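TRNA (cytosine(38)-C(5))-methyltransferase (Schizosaccharomyces pombe, PDB 6FDF) methylates carbon 5 of cytosine 38 in the anticodon loop of tRNA(Asp), and less efficiently of tRNA(Glu), using S-adenosyl-L-methionine as methyl donor. Local coordinates at residues Gly171-Leu175 and Leu327-Pro331. Numbering follows the deposited sequence.
Sequences GLARL and LLLEP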
# COMPACT_ATOMS: atom_id res chain seq x y z
N GLY A 171 7.90 -5.57 7.80
CA GLY A 171 9.19 -5.98 8.32
C GLY A 171 10.20 -4.87 8.16
O GLY A 171 10.37 -4.33 7.06
N LEU A 172 10.84 -4.48 9.26
CA LEU A 172 11.88 -3.45 9.27
C LEU A 172 13.18 -4.12 9.70
O LEU A 172 13.23 -4.73 10.77
CB LEU A 172 11.53 -2.31 10.23
CG LEU A 172 10.56 -1.22 9.76
CD1 LEU A 172 9.18 -1.78 9.44
CD2 LEU A 172 10.44 -0.14 10.83
N ALA A 173 14.22 -4.00 8.88
CA ALA A 173 15.48 -4.68 9.13
C ALA A 173 16.63 -3.69 9.11
O ALA A 173 16.74 -2.89 8.17
CB ALA A 173 15.73 -5.80 8.10
N ARG A 174 17.48 -3.73 10.13
CA ARG A 174 18.72 -2.97 10.18
C ARG A 174 19.90 -3.92 10.22
O ARG A 174 19.95 -4.82 11.07
CB ARG A 174 18.79 -2.06 11.42
CG ARG A 174 17.72 -0.99 11.51
CD ARG A 174 17.80 -0.32 12.86
NE ARG A 174 16.92 0.83 12.98
CZ ARG A 174 16.63 1.42 14.14
NH1 ARG A 174 15.81 2.47 14.18
NH2 ARG A 174 17.15 0.96 15.27
N LEU A 175 20.86 -3.72 9.32
CA LEU A 175 22.08 -4.52 9.31
C LEU A 175 22.93 -4.23 10.55
O LEU A 175 23.15 -3.06 10.90
CB LEU A 175 22.88 -4.23 8.04
CG LEU A 175 24.15 -5.04 7.82
CD1 LEU A 175 23.83 -6.51 7.55
CD2 LEU A 175 24.92 -4.44 6.66
N LEU A 327 11.14 5.69 11.71
CA LEU A 327 11.68 4.78 12.72
C LEU A 327 12.87 4.00 12.18
O LEU A 327 13.92 3.93 12.82
CB LEU A 327 10.59 3.81 13.18
CG LEU A 327 11.03 2.76 14.20
CD1 LEU A 327 11.49 3.44 15.48
CD2 LEU A 327 9.90 1.79 14.48
N LEU A 328 12.72 3.41 10.99
CA LEU A 328 13.76 2.55 10.44
C LEU A 328 15.10 3.27 10.33
O LEU A 328 16.15 2.72 10.68
CB LEU A 328 13.32 2.03 9.08
CG LEU A 328 14.26 1.11 8.31
CD1 LEU A 328 14.57 -0.14 9.12
CD2 LEU A 328 13.66 0.74 6.94
N LEU A 329 15.08 4.51 9.83
CA LEU A 329 16.31 5.21 9.48
C LEU A 329 16.87 6.08 10.60
O LEU A 329 17.77 6.88 10.34
CB LEU A 329 16.07 6.07 8.23
CG LEU A 329 15.57 5.31 7.00
CD1 LEU A 329 15.24 6.29 5.90
CD2 LEU A 329 16.60 4.29 6.55
N GLU A 330 16.36 5.96 11.83
CA GLU A 330 16.88 6.77 12.93
C GLU A 330 18.40 6.68 13.10
O GLU A 330 19.01 7.73 13.36
CB GLU A 330 16.18 6.40 14.25
CG GLU A 330 14.73 6.86 14.28
CD GLU A 330 14.08 6.73 15.65
OE1 GLU A 330 14.61 6.00 16.50
OE2 GLU A 330 13.04 7.38 15.86
N PRO A 331 19.06 5.52 13.01
CA PRO A 331 20.52 5.49 13.22
C PRO A 331 21.30 6.31 12.21
O PRO A 331 22.51 6.49 12.41
CB PRO A 331 20.87 4.00 13.10
CG PRO A 331 19.60 3.29 13.43
CD PRO A 331 18.53 4.15 12.83
O HOH W 1 14.73 3.21 16.71
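The R174 guanidinium carries P331 over one face, with CD of the proline 3.3 Å above the plane and displaced from the centre of the group, while the backbone oxygens of L327 and L328 and a water gather at its edge. The pairing illustrates how an arginine side chain can take up backbone carbonyls at the C-terminal end of a helix: R174 belongs to strand 168-175, an antiparallel member of the mixed, Rossmann-like sheet of class I methyltransferases, and helix 318-328 ends against it. NH1 donates to L327 O at 2.7 Å, nearly in the guanidinium plane but bent (137° at the hydrogen). NE reaches L328 O, which sits somewhat out of that plane, at 3.1 Å along a straighter 155° path. A side chain extended from CG to NE carries the group to these last-turn carbonyls, whose partial negative charge probably favours the cation. F177 and W181 add cation-pi contacts. Replacing R174 with an alanine is likely to leave both carbonyls without these donors and P331 without the guanidinium it lies over. Two residues back along the strand, L172 CB packs 3.9 Å from L328 CD1, and CD2 of L172 meets CD2 of L327 at 4.2 Å, the two side chains roughly perpendicular to each other. The E330 carboxylate is linked through the water, which accepts from R174 NH1 and donates to E330 OE1, 2.8 Å from each.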